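PDB 5DLL: aminopeptidase N from Francisella tularensis subsp. tularensis, which is a zinc-dependent M1-family aminopeptidase that releases N-terminal amino acids, preferably alanine, and probably helps degrade intracellular peptides. Local coordinates for residues A[847-852]-A[860-865]; A[45-50]-A[103-108]; A[506-511]-A[561-566]; A[14-19]-A[379-384]. All coordinates share one frame; numbering follows the deposited sequence.

The four contacts sample different parts of the chain; no two touch or share a helix or strand, although contact 1 and the second segment of contact 3 both fall in the C-terminal helical region. Contact 2 joins two long strands of the N-terminal domain through paired backbone bonds and holds part of a sodium site. Contact 4 is also an antiparallel strand pair, but a very short one at the surface, where a cation-pi interaction adds to the backbone bonds. Contact 1 packs two helices near the C-terminus, with no hydrogen bond between its segments. Contact 3 is a surface contact of mainly polar side chains between an Ig-like region and a helical region. Contacts 1 and 2 are partly buried.

Contact 1 of 4, residues A[847-852]-A[860-865]; sequences KIKASN and IVSKSL
Val861 meets both Ile848 and Lys849, one with each methyl. Its CG2 touches Ile848 CG2 at 3.9 Å, and these two side chains cross at about a right angle. CG1 of Val861 lies 4.1 Å from Lys849 CB, at the root of the lysine chain. The valine CG1 is anti to its own backbone N (chi1 164°), which spreads the two methyls over neighbouring residues of the facing helix. Ser862 comes next. Its OG is 4.1 Å from Lys849 NZ, too far for a hydrogen bond, and is bonded instead to the backbone O of Phe858 in its own helix. Leu865 follows one turn after Val861. Its CD1 reaches Lys849 CD at 4.1 Å, so the lysine is used here for its aliphatic chain. That chain runs extended as far as CE and bends only at the last torsion (chi4 65°). Beyond the segments, Ile848 also packs on Ala806 and Val809 of helix 800-815, and Leu865 on Leu845. The arrangement is a helical hairpin: helices 835-849 and 855-866 are joined by a short connection and pack through small apolar contacts, as expected in the helical ARM-repeat-like region at the C-terminus of this family.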
loop_
_atom_site.group_PDB
_atom_site.type_symbol
_atom_site.label_atom_id
_atom_site.label_comp_id
_atom_site.label_asym_id
_atom_site.label_seq_id
_atom_site.Cartn_x
_atom_site.Cartn_y
_atom_site.Cartn_z
ATOM N N LYS A 847 17.818 -19.439 -20.912
ATOM C CA LYS A 847 19.234 -19.264 -20.592
ATOM C C LYS A 847 19.460 -19.311 -19.080
ATOM O O LYS A 847 20.450 -19.870 -18.610
ATOM C CB LYS A 847 19.747 -17.941 -21.170
ATOM C CG LYS A 847 21.261 -17.814 -21.258
ATOM C CD LYS A 847 21.831 -17.043 -20.083
ATOM C CE LYS A 847 23.342 -16.909 -20.185
ATOM N NZ LYS A 847 23.766 -16.104 -21.361
ATOM N N ILE A 848 18.536 -18.730 -18.326
ATOM C CA ILE A 848 18.573 -18.782 -16.861
ATOM C C ILE A 848 18.371 -20.228 -16.379
ATOM O O ILE A 848 19.133 -20.729 -15.552
ATOM C CB ILE A 848 17.499 -17.842 -16.246
ATOM C CG1 ILE A 848 17.859 -16.371 -16.512
ATOM C CG2 ILE A 848 17.342 -18.075 -14.746
ATOM C CD1 ILE A 848 16.681 -15.418 -16.452
ATOM N N LYS A 849 17.342 -20.880 -16.910
ATOM C CA LYS A 849 17.015 -22.277 -16.596
ATOM C C LYS A 849 18.187 -23.236 -16.875
ATOM O O LYS A 849 18.439 -24.163 -16.102
ATOM C CB LYS A 849 15.773 -22.682 -17.407
ATOM C CG LYS A 849 15.384 -24.151 -17.389
ATOM C CD LYS A 849 14.174 -24.381 -18.287
ATOM C CE LYS A 849 14.069 -25.816 -18.774
ATOM N NZ LYS A 849 13.819 -26.765 -17.657
ATOM N N ALA A 850 18.907 -22.988 -17.967
ATOM C CA ALA A 850 19.962 -23.884 -18.434
ATOM C C ALA A 850 21.334 -23.631 -17.793
ATOM O O ALA A 850 22.279 -24.368 -18.066
ATOM C CB ALA A 850 20.074 -23.794 -19.950
ATOM N N SER A 851 21.449 -22.604 -16.950
ATOM C CA SER A 851 22.722 -22.288 -16.283
ATOM C C SER A 851 22.795 -22.786 -14.830
ATOM O O SER A 851 23.619 -22.311 -14.049
ATOM C CB SER A 851 22.979 -20.780 -16.338
ATOM O OG SER A 851 23.258 -20.381 -17.669
ATOM N N ASN A 852 21.951 -23.757 -14.485
ATOM C CA ASN A 852 21.923 -24.338 -13.144
ATOM C C ASN A 852 21.844 -23.269 -12.057
ATOM O O ASN A 852 22.822 -23.013 -11.350
ATOM C CB ASN A 852 23.134 -25.252 -12.917
ATOM C CG ASN A 852 23.072 -25.993 -11.590
ATOM O OD1 ASN A 852 21.991 -26.309 -11.080
ATOM N ND2 ASN A 852 24.236 -26.268 -11.019
ATOM N N ILE A 860 10.553 -20.947 -10.593
ATOM C CA ILE A 860 9.752 -19.819 -11.068
ATOM C C ILE A 860 9.906 -19.628 -12.580
ATOM O O ILE A 860 8.913 -19.532 -13.302
ATOM C CB ILE A 860 10.109 -18.521 -10.301
ATOM C CG1 ILE A 860 9.673 -18.647 -8.836
ATOM C CG2 ILE A 860 9.435 -17.309 -10.930
ATOM C CD1 ILE A 860 10.257 -17.597 -7.915
ATOM N N VAL A 861 11.150 -19.588 -13.052
ATOM C CA VAL A 861 11.437 -19.444 -14.483
ATOM C C VAL A 861 10.801 -20.572 -15.295
ATOM O O VAL A 861 10.208 -20.333 -16.345
ATOM C CB VAL A 861 12.958 -19.385 -14.742
ATOM C CG1 VAL A 861 13.287 -19.637 -16.205
ATOM C CG2 VAL A 861 13.506 -18.033 -14.312
ATOM N N SER A 862 10.925 -21.801 -14.805
ATOM C CA SER A 862 10.296 -22.948 -15.452
ATOM C C SER A 862 8.788 -22.748 -15.562
ATOM O O SER A 862 8.195 -23.027 -16.605
ATOM C CB SER A 862 10.600 -24.237 -14.680
ATOM O OG SER A 862 11.985 -24.546 -14.725
ATOM N N LYS A 863 8.185 -22.242 -14.489
ATOM C CA LYS A 863 6.732 -22.082 -14.403
ATOM C C LYS A 863 6.156 -21.113 -15.447
ATOM O O LYS A 863 5.116 -21.398 -16.043
ATOM C CB LYS A 863 6.323 -21.641 -12.994
ATOM C CG LYS A 863 4.883 -21.975 -12.650
ATOM C CD LYS A 863 4.432 -21.261 -11.390
ATOM C CE LYS A 863 2.965 -21.531 -11.111
ATOM N NZ LYS A 863 2.451 -20.648 -10.029
ATOM N N SER A 864 6.823 -19.980 -15.671
ATOM C CA SER A 864 6.364 -19.015 -16.685
ATOM C C SER A 864 6.671 -19.474 -18.114
ATOM O O SER A 864 5.992 -19.057 -19.043
ATOM C CB SER A 864 6.945 -17.614 -16.450
ATOM O OG SER A 864 8.168 -17.435 -17.137
ATOM N N LEU A 865 7.690 -20.314 -18.292
ATOM C CA LEU A 865 7.976 -20.896 -19.608
ATOM C C LEU A 865 6.927 -21.932 -20.012
ATOM O O LEU A 865 6.589 -22.042 -21.193
ATOM C CB LEU A 865 9.373 -21.530 -19.649
ATOM C CG LEU A 865 10.559 -20.571 -19.821
ATOM C CD1 LEU A 865 11.879 -21.296 -19.582
ATOM C CD2 LEU A 865 10.539 -19.917 -21.199
#

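Contact 2 of 4, residues A[45-50]-A[103-108]; sequences TANLYI and VLQTVV. With NA (sodium ion), chain R.
Segments 45-50 and 103-108 run antiparallel, their axes 4.6 Å apart at closest approach, and Ala46-Thr106 and Leu48-Leu104 form hydrogen-bonded pairs. Each of these pairs has two backbone bonds; that from Leu48 N to Leu104 O is 3.0 Å long and almost straight (176°). One face carries Thr45, Asn47, Tyr49, Val103, Gln105 and Val107. There Val103 CG2 approaches the Tyr49 ring obliquely, 3.5 Å from CE1. Asn47 and Gln105 lie side by side and point the same way, their amide planes 32° apart. Asn47 ND2 rests against Gln105 CG at 3.7 Å, a packing contact beside the aliphatic part of the glutamine. Thr45 CG2 comes to 3.8 Å from Gln105 NE2. The other face, with Ala46, Leu48, Leu104 and Thr106, is buried. Ile50 CD1 adds a contact to Leu104 CB at 4.0 Å. Thr106 grips the sodium ion twice, through O at 2.2 Å and OG1 at 2.5 Å. Its OG1 sits between the backbone N and carbonyl carbon (chi1 73°), which lets both oxygens reach the ion. Val44 O and Thr141 OG1 are the other protein ligands. This is an antiparallel strand pair within the large mixed sheet of the M1 N-terminal domain, with a sodium site at the sheet.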
loop_
_atom_site.group_PDB
_atom_site.type_symbol
_atom_site.label_atom_id
_atom_site.label_comp_id
_atom_site.label_asym_id
_atom_site.label_seq_id
_atom_site.Cartn_x
_atom_site.Cartn_y
_atom_site.Cartn_z
ATOM N N THR A 45 7.460 -17.009 31.949
ATOM C CA THR A 45 6.364 -17.429 32.817
ATOM C C THR A 45 5.090 -16.771 32.309
ATOM O O THR A 45 5.114 -15.607 31.922
ATOM C CB THR A 45 6.591 -16.993 34.280
ATOM O OG1 THR A 45 7.930 -17.310 34.683
ATOM C CG2 THR A 45 5.594 -17.690 35.213
ATOM N N ALA A 46 3.984 -17.510 32.309
ATOM C CA ALA A 46 2.712 -16.992 31.800
ATOM C C ALA A 46 1.523 -17.559 32.561
ATOM O O ALA A 46 1.348 -18.777 32.630
ATOM C CB ALA A 46 2.565 -17.289 30.316
ATOM N N ASN A 47 0.708 -16.664 33.119
ATOM C CA ASN A 47 -0.518 -17.042 33.805
ATOM C C ASN A 47 -1.715 -16.741 32.923
ATOM O O ASN A 47 -2.061 -15.582 32.714
ATOM C CB ASN A 47 -0.656 -16.286 35.121
ATOM C CG ASN A 47 0.156 -16.901 36.233
ATOM O OD1 ASN A 47 -0.391 -17.310 37.252
ATOM N ND2 ASN A 47 1.468 -16.966 36.049
ATOM N N LEU A 48 -2.339 -17.796 32.413
ATOM C CA LEU A 48 -3.475 -17.680 31.512
ATOM C C LEU A 48 -4.742 -17.944 32.296
ATOM O O LEU A 48 -4.914 -19.035 32.844
ATOM C CB LEU A 48 -3.360 -18.700 30.370
ATOM C CG LEU A 48 -2.490 -18.317 29.170
ATOM C CD1 LEU A 48 -1.206 -17.621 29.592
ATOM C CD2 LEU A 48 -2.185 -19.547 28.327
ATOM N N TYR A 49 -5.623 -16.947 32.353
ATOM C CA TYR A 49 -6.900 -17.085 33.052
ATOM C C TYR A 49 -7.971 -17.447 32.041
ATOM O O TYR A 49 -8.477 -16.599 31.315
ATOM C CB TYR A 49 -7.224 -15.821 33.840
ATOM C CG TYR A 49 -6.195 -15.576 34.920
ATOM C CD1 TYR A 49 -6.323 -16.156 36.172
ATOM C CD2 TYR A 49 -5.069 -14.804 34.671
ATOM C CE1 TYR A 49 -5.370 -15.952 37.156
ATOM C CE2 TYR A 49 -4.113 -14.599 35.647
ATOM C CZ TYR A 49 -4.270 -15.173 36.885
ATOM O OH TYR A 49 -3.318 -14.960 37.850
ATOM N N ILE A 50 -8.294 -18.736 32.016
ATOM C CA ILE A 50 -9.035 -19.360 30.932
ATOM C C ILE A 50 -10.436 -19.754 31.392
ATOM O O ILE A 50 -10.642 -20.124 32.551
ATOM C CB ILE A 50 -8.277 -20.616 30.443
ATOM C CG1 ILE A 50 -6.866 -20.237 29.971
ATOM C CG2 ILE A 50 -9.039 -21.324 29.330
ATOM C CD1 ILE A 50 -5.906 -21.404 29.916
ATOM N N VAL A 103 -6.910 -21.213 36.101
ATOM C CA VAL A 103 -5.680 -20.500 35.776
ATOM C C VAL A 103 -4.590 -21.523 35.438
ATOM O O VAL A 103 -4.395 -22.501 36.165
ATOM C CB VAL A 103 -5.229 -19.536 36.908
ATOM C CG1 VAL A 103 -5.388 -20.157 38.289
ATOM C CG2 VAL A 103 -3.795 -19.071 36.691
ATOM N N LEU A 104 -3.897 -21.292 34.324
ATOM C CA LEU A 104 -2.834 -22.172 33.872
ATOM C C LEU A 104 -1.505 -21.428 33.819
ATOM O O LEU A 104 -1.337 -20.517 33.014
ATOM C CB LEU A 104 -3.172 -22.716 32.487
ATOM C CG LEU A 104 -2.143 -23.662 31.867
ATOM C CD1 LEU A 104 -1.963 -24.898 32.734
ATOM C CD2 LEU A 104 -2.554 -24.045 30.454
ATOM N N GLN A 105 -0.562 -21.827 34.670
ATOM C CA GLN A 105 0.777 -21.254 34.665
ATOM C C GLN A 105 1.749 -22.154 33.920
ATOM O O GLN A 105 1.832 -23.340 34.213
ATOM C CB GLN A 105 1.283 -21.052 36.093
ATOM C CG GLN A 105 2.673 -20.429 36.158
ATOM C CD GLN A 105 3.187 -20.271 37.570
ATOM O OE1 GLN A 105 2.414 -20.129 38.515
ATOM N NE2 GLN A 105 4.505 -20.295 37.722
ATOM N N THR A 106 2.493 -21.578 32.976
ATOM C CA THR A 106 3.581 -22.278 32.291
ATOM C C THR A 106 4.854 -21.443 32.345
ATOM O O THR A 106 4.835 -20.263 31.981
ATOM C CB THR A 106 3.277 -22.536 30.793
ATOM O OG1 THR A 106 3.363 -21.304 30.047
ATOM C CG2 THR A 106 1.907 -23.178 30.606
ATOM N N VAL A 107 5.954 -22.059 32.774
ATOM C CA VAL A 107 7.285 -21.483 32.574
ATOM C C VAL A 107 7.916 -22.162 31.367
ATOM O O VAL A 107 7.852 -23.382 31.235
ATOM C CB VAL A 107 8.202 -21.654 33.799
ATOM C CG1 VAL A 107 9.562 -21.016 33.538
ATOM C CG2 VAL A 107 7.553 -21.048 35.036
ATOM N N VAL A 108 8.525 -21.356 30.499
ATOM C CA VAL A 108 9.078 -21.806 29.218
ATOM C C VAL A 108 10.419 -21.104 28.983
ATOM O O VAL A 108 10.621 -19.990 29.460
ATOM C CB VAL A 108 8.081 -21.495 28.070
ATOM C CG1 VAL A 108 8.768 -21.320 26.722
ATOM C CG2 VAL A 108 7.015 -22.578 27.981
HETATM NA NA NA R . 5.229 -19.737 29.824
#

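Contact 3 of 4, residues A[506-511]-A[561-566]; sequences GKNIAE and YDNNAF
Gly506 and Tyr561 bring the two backbones closest, with 5.1 Å between their CA atoms; from there segment 506-511 enters a strand and turns a corner at Ala510, while segment 561-566 leaves one helix and starts another. Gly506 CA lies over one face of the Tyr561 ring, 3.8 Å from its centroid, in a CH-pi contact. Gly506 adopts backbone angles (phi 118°) that favour glycine. Asn508 binds weakly through both ends of its amide. ND2 donates to Tyr561 O, and OD1 accepts from Asn563 N at 3.3 Å. The contact joins the Ig-like region to the first helices of the ARM-repeat-like region. At the break between helices 552-561 and 565-581, Asp562 OD1 accepts from Asn564 N at 2.9 Å, which makes an Asx turn. Asp562 OD2 is hydrogen-bonded to Ser535 OG. Asn564 is the N-cap of the second helix, its OD1 bonded to Asn567 N. Asn563 slides past Asn508 in the opposite direction and sends ND2 to Glu511 OE2, at 2.9 Å and nearly straight (169°). The oxygen is met from above the carboxylate plane, with the two flat groups 59° apart. Arg538 forms salt bridges to both Glu511 and Asp562, which probably eases the repulsion between these carboxylates.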
loop_
_atom_site.group_PDB
_atom_site.type_symbol
_atom_site.label_atom_id
_atom_site.label_comp_id
_atom_site.label_asym_id
_atom_site.label_seq_id
_atom_site.Cartn_x
_atom_site.Cartn_y
_atom_site.Cartn_z
ATOM N N GLY A 506 -22.888 23.692 -20.470
ATOM C CA GLY A 506 -21.835 23.327 -19.530
ATOM C C GLY A 506 -22.300 23.216 -18.086
ATOM O O GLY A 506 -21.499 22.906 -17.202
ATOM N N LYS A 507 -23.583 23.479 -17.834
ATOM C CA LYS A 507 -24.153 23.347 -16.492
ATOM C C LYS A 507 -24.254 21.871 -16.114
ATOM O O LYS A 507 -24.523 21.027 -16.971
ATOM C CB LYS A 507 -25.525 24.009 -16.427
ATOM N N ASN A 508 -24.036 21.567 -14.837
ATOM C CA ASN A 508 -24.126 20.189 -14.348
ATOM C C ASN A 508 -25.488 19.887 -13.730
ATOM O O ASN A 508 -25.826 20.391 -12.658
ATOM C CB ASN A 508 -23.012 19.888 -13.349
ATOM C CG ASN A 508 -21.734 19.445 -14.029
ATOM O OD1 ASN A 508 -21.144 18.432 -13.663
ATOM N ND2 ASN A 508 -21.310 20.194 -15.035
ATOM N N ILE A 509 -26.251 19.045 -14.421
ATOM C CA ILE A 509 -27.631 18.745 -14.064
ATOM C C ILE A 509 -27.746 17.326 -13.512
ATOM O O ILE A 509 -26.928 16.461 -13.827
ATOM C CB ILE A 509 -28.548 18.860 -15.307
ATOM C CG1 ILE A 509 -28.253 20.152 -16.085
ATOM C CG2 ILE A 509 -30.019 18.780 -14.913
ATOM C CD1 ILE A 509 -28.336 21.422 -15.262
ATOM N N ALA A 510 -28.765 17.106 -12.681
ATOM C CA ALA A 510 -29.153 15.767 -12.227
ATOM C C ALA A 510 -28.048 15.032 -11.462
ATOM O O ALA A 510 -27.915 13.812 -11.571
ATOM C CB ALA A 510 -29.631 14.932 -13.412
ATOM N N GLU A 511 -27.274 15.779 -10.676
ATOM C CA GLU A 511 -26.156 15.211 -9.929
ATOM C C GLU A 511 -26.639 14.368 -8.745
ATOM O O GLU A 511 -27.228 14.890 -7.793
ATOM C CB GLU A 511 -25.219 16.314 -9.435
ATOM C CG GLU A 511 -24.539 17.103 -10.545
ATOM C CD GLU A 511 -23.392 17.952 -10.028
ATOM O OE1 GLU A 511 -23.583 18.679 -9.033
ATOM O OE2 GLU A 511 -22.293 17.893 -10.615
ATOM N N TYR A 561 -16.190 21.047 -18.997
ATOM C CA TYR A 561 -17.285 21.548 -18.144
ATOM C C TYR A 561 -17.646 20.712 -16.906
ATOM O O TYR A 561 -18.391 21.194 -16.049
ATOM C CB TYR A 561 -18.557 21.722 -18.987
ATOM C CG TYR A 561 -18.477 22.803 -20.045
ATOM C CD1 TYR A 561 -18.410 24.150 -19.692
ATOM C CD2 TYR A 561 -18.495 22.482 -21.403
ATOM C CE1 TYR A 561 -18.348 25.143 -20.657
ATOM C CE2 TYR A 561 -18.434 23.470 -22.374
ATOM C CZ TYR A 561 -18.361 24.798 -21.996
ATOM O OH TYR A 561 -18.299 25.780 -22.957
ATOM N N ASP A 562 -17.146 19.479 -16.808
ATOM C CA ASP A 562 -17.537 18.571 -15.717
ATOM C C ASP A 562 -17.009 19.046 -14.358
ATOM O O ASP A 562 -15.838 19.403 -14.230
ATOM C CB ASP A 562 -17.033 17.147 -16.007
ATOM C CG ASP A 562 -17.615 16.089 -15.058
ATOM O OD1 ASP A 562 -18.275 16.438 -14.054
ATOM O OD2 ASP A 562 -17.403 14.886 -15.322
ATOM N N ASN A 563 -17.888 19.049 -13.352
ATOM C CA ASN A 563 -17.498 19.352 -11.972
ATOM C C ASN A 563 -16.460 18.366 -11.445
ATOM O O ASN A 563 -15.506 18.766 -10.777
ATOM C CB ASN A 563 -18.718 19.327 -11.038
ATOM C CG ASN A 563 -19.575 20.581 -11.143
ATOM O OD1 ASN A 563 -19.067 21.690 -11.314
ATOM N ND2 ASN A 563 -20.886 20.410 -11.011
ATOM N N ASN A 564 -16.661 17.085 -11.754
ATOM C CA ASN A 564 -15.827 15.999 -11.230
ATOM C C ASN A 564 -14.399 16.013 -11.777
ATOM O O ASN A 564 -14.165 15.653 -12.929
ATOM C CB ASN A 564 -16.473 14.641 -11.530
ATOM C CG ASN A 564 -15.801 13.498 -10.797
ATOM O OD1 ASN A 564 -15.293 12.561 -11.412
ATOM N ND2 ASN A 564 -15.797 13.569 -9.473
ATOM N N ALA A 565 -13.454 16.421 -10.932
ATOM C CA ALA A 565 -12.033 16.473 -11.294
ATOM C C ALA A 565 -11.499 15.148 -11.848
ATOM O O ALA A 565 -10.694 15.140 -12.781
ATOM C CB ALA A 565 -11.200 16.903 -10.091
ATOM N N PHE A 566 -11.936 14.033 -11.269
ATOM C CA PHE A 566 -11.461 12.726 -11.701
ATOM C C PHE A 566 -11.850 12.460 -13.152
ATOM O O PHE A 566 -10.989 12.172 -13.981
ATOM C CB PHE A 566 -12.006 11.620 -10.792
ATOM C CG PHE A 566 -11.582 10.235 -11.198
ATOM C CD1 PHE A 566 -10.364 9.714 -10.771
ATOM C CD2 PHE A 566 -12.398 9.452 -12.010
ATOM C CE1 PHE A 566 -9.968 8.442 -11.147
ATOM C CE2 PHE A 566 -12.007 8.179 -12.387
ATOM C CZ PHE A 566 -10.790 7.673 -11.956
#

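Contact 4 of 4, residues A[14-19]-A[379-384]; sequences KIKYLK and ESYIEM
The Tyr381 ring receives Lys16 over one face, while the backbone C of Glu383 lies in the ring plane at its edge. Lys16 NZ is 5.0 Å from the ring centroid and 24° off the normal, a cation-pi interaction. The lysine CE approaches obliquely and is nearest to CZ, at 3.3 Å. Bends at chi3 and chi4 (-77° and -58°) fold the lysine chain back over the ring. They also bring NZ to Lys14 O, which it bonds at 2.8 Å, and to Ile382 O, in a weak bond. The bond to Lys14 O is the main hold on the ammonium group; the ring is a more distant partner. On the other side of the strand pair, the Tyr17 ring carries Ile15 CG2 on one face, offset toward the rim. Ser380 CB comes obliquely to the same ring, 3.8 Å from CD1. The backbones run antiparallel. Lys16 and Tyr381 form a hydrogen-bonded pair, with Lys16 N bonded to Tyr381 O at 3.0 Å and Tyr381 N to Lys16 O. Tyr17 and Ser380 are the non-hydrogen-bonded pair. One more bond follows, from Leu18 N to Glu379 O at 3.1 Å. The Glu379 carboxylate lies across the end of Leu18, OE2 being near CD2. Strands 16-17 and 380-381 make a two-stranded sheet that ties the start of the modelled chain to the M1 peptidase domain. Tyr381 meets Phe326 edge-to-face and also touches Phe387, ahead of helix 390-423. Leu18 packs on Arg323, Asp324 and Phe326, in the loop between strand 321-322 and helix 328-346.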
loop_
_atom_site.group_PDB
_atom_site.type_symbol
_atom_site.label_atom_id
_atom_site.label_comp_id
_atom_site.label_asym_id
_atom_site.label_seq_id
_atom_site.Cartn_x
_atom_site.Cartn_y
_atom_site.Cartn_z
ATOM N N LYS A 14 -1.653 -28.632 3.288
ATOM C CA LYS A 14 -3.014 -28.787 3.873
ATOM C C LYS A 14 -3.836 -27.517 3.685
ATOM O O LYS A 14 -3.491 -26.460 4.211
ATOM C CB LYS A 14 -2.925 -29.143 5.360
ATOM C CG LYS A 14 -2.666 -30.619 5.611
ATOM C CD LYS A 14 -1.964 -30.866 6.936
ATOM C CE LYS A 14 -1.490 -32.307 7.033
ATOM N NZ LYS A 14 -0.566 -32.521 8.179
ATOM N N ILE A 15 -4.934 -27.639 2.945
ATOM C CA ILE A 15 -5.808 -26.511 2.663
ATOM C C ILE A 15 -6.721 -26.285 3.864
ATOM O O ILE A 15 -7.235 -27.239 4.450
ATOM C CB ILE A 15 -6.657 -26.746 1.388
ATOM C CG1 ILE A 15 -5.754 -26.909 0.154
ATOM C CG2 ILE A 15 -7.633 -25.595 1.166
ATOM C CD1 ILE A 15 -5.212 -28.308 -0.067
ATOM N N LYS A 16 -6.901 -25.017 4.228
ATOM C CA LYS A 16 -7.809 -24.621 5.303
ATOM C C LYS A 16 -9.015 -23.916 4.699
ATOM O O LYS A 16 -8.864 -23.121 3.776
ATOM C CB LYS A 16 -7.084 -23.713 6.298
ATOM C CG LYS A 16 -6.079 -24.459 7.169
ATOM C CD LYS A 16 -4.992 -23.552 7.731
ATOM C CE LYS A 16 -3.938 -23.205 6.688
ATOM N NZ LYS A 16 -3.268 -24.402 6.106
ATOM N N TYR A 17 -10.207 -24.212 5.216
ATOM C CA TYR A 17 -11.457 -23.735 4.611
ATOM C C TYR A 17 -12.257 -22.822 5.537
ATOM O O TYR A 17 -12.427 -23.118 6.718
ATOM C CB TYR A 17 -12.325 -24.924 4.184
ATOM C CG TYR A 17 -11.725 -25.739 3.059
ATOM C CD1 TYR A 17 -11.869 -25.335 1.731
ATOM C CD2 TYR A 17 -11.005 -26.906 3.319
ATOM C CE1 TYR A 17 -11.317 -26.067 0.696
ATOM C CE2 TYR A 17 -10.447 -27.645 2.289
ATOM C CZ TYR A 17 -10.609 -27.220 0.978
ATOM O OH TYR A 17 -10.065 -27.945 -0.055
ATOM N N LEU A 18 -12.766 -21.723 4.979
ATOM C CA LEU A 18 -13.560 -20.745 5.731
ATOM C C LEU A 18 -14.818 -21.355 6.360
ATOM O O LEU A 18 -15.173 -21.018 7.490
ATOM C CB LEU A 18 -13.947 -19.569 4.821
ATOM C CG LEU A 18 -14.868 -18.481 5.394
ATOM C CD1 LEU A 18 -14.309 -17.881 6.677
ATOM C CD2 LEU A 18 -15.114 -17.394 4.358
ATOM N N LYS A 19 -15.482 -22.248 5.626
ATOM C CA LYS A 19 -16.687 -22.926 6.121
ATOM C C LYS A 19 -16.411 -23.867 7.301
ATOM O O LYS A 19 -17.341 -24.262 8.004
ATOM C CB LYS A 19 -17.372 -23.699 4.990
ATOM C CG LYS A 19 -16.614 -24.934 4.524
ATOM C CD LYS A 19 -17.035 -25.351 3.124
ATOM C CE LYS A 19 -16.409 -26.678 2.724
ATOM N NZ LYS A 19 -14.921 -26.628 2.703
ATOM N N GLU A 379 -12.603 -18.532 0.093
ATOM C CA GLU A 379 -13.209 -19.663 0.811
ATOM C C GLU A 379 -12.159 -20.714 1.215
ATOM O O GLU A 379 -12.498 -21.719 1.849
ATOM C CB GLU A 379 -14.321 -20.310 -0.037
ATOM C CG GLU A 379 -15.681 -19.623 0.070
ATOM C CD GLU A 379 -16.433 -19.974 1.351
ATOM O OE1 GLU A 379 -16.701 -21.170 1.589
ATOM O OE2 GLU A 379 -16.771 -19.049 2.120
ATOM N N SER A 380 -10.897 -20.474 0.850
ATOM C CA SER A 380 -9.806 -21.389 1.168
ATOM C C SER A 380 -8.453 -20.701 1.080
ATOM O O SER A 380 -8.314 -19.681 0.402
ATOM C CB SER A 380 -9.806 -22.569 0.198
ATOM O OG SER A 380 -9.492 -22.137 -1.116
ATOM N N TYR A 381 -7.460 -21.276 1.760
ATOM C CA TYR A 381 -6.059 -20.869 1.601
ATOM C C TYR A 381 -5.080 -21.980 2.005
ATOM O O TYR A 381 -5.454 -22.947 2.677
ATOM C CB TYR A 381 -5.765 -19.568 2.372
ATOM C CG TYR A 381 -5.428 -19.726 3.848
ATOM C CD1 TYR A 381 -6.425 -19.920 4.797
ATOM C CD2 TYR A 381 -4.112 -19.649 4.292
ATOM C CE1 TYR A 381 -6.122 -20.049 6.146
ATOM C CE2 TYR A 381 -3.794 -19.778 5.635
ATOM C CZ TYR A 381 -4.803 -19.975 6.561
ATOM O OH TYR A 381 -4.495 -20.106 7.897
ATOM N N ILE A 382 -3.829 -21.819 1.576
ATOM C CA ILE A 382 -2.744 -22.763 1.850
ATOM C C ILE A 382 -1.763 -22.140 2.851
ATOM O O ILE A 382 -1.531 -22.689 3.928
ATOM C CB ILE A 382 -1.984 -23.142 0.557
ATOM C CG1 ILE A 382 -2.946 -23.729 -0.488
ATOM C CG2 ILE A 382 -0.857 -24.123 0.864
ATOM C CD1 ILE A 382 -2.386 -23.753 -1.896
ATOM N N GLU A 383 -1.202 -20.989 2.480
ATOM C CA GLU A 383 -0.296 -20.224 3.343
ATOM C C GLU A 383 -0.807 -18.787 3.473
ATOM O O GLU A 383 -1.571 -18.319 2.626
ATOM C CB GLU A 383 1.132 -20.234 2.780
ATOM C CG GLU A 383 1.239 -19.791 1.324
ATOM C CD GLU A 383 2.668 -19.700 0.823
ATOM O OE1 GLU A 383 2.858 -19.298 -0.345
ATOM O OE2 GLU A 383 3.602 -20.029 1.584
ATOM N N MET A 384 -0.376 -18.097 4.526
ATOM C CA MET A 384 -0.818 -16.719 4.806
ATOM C C MET A 384 -0.557 -15.723 3.671
ATOM O O MET A 384 -1.286 -14.740 3.538
ATOM C CB MET A 384 -0.170 -16.194 6.094
ATOM C CG MET A 384 -0.834 -16.683 7.373
ATOM S SD MET A 384 -2.564 -16.193 7.517
ATOM C CE MET A 384 -2.448 -14.411 7.392
#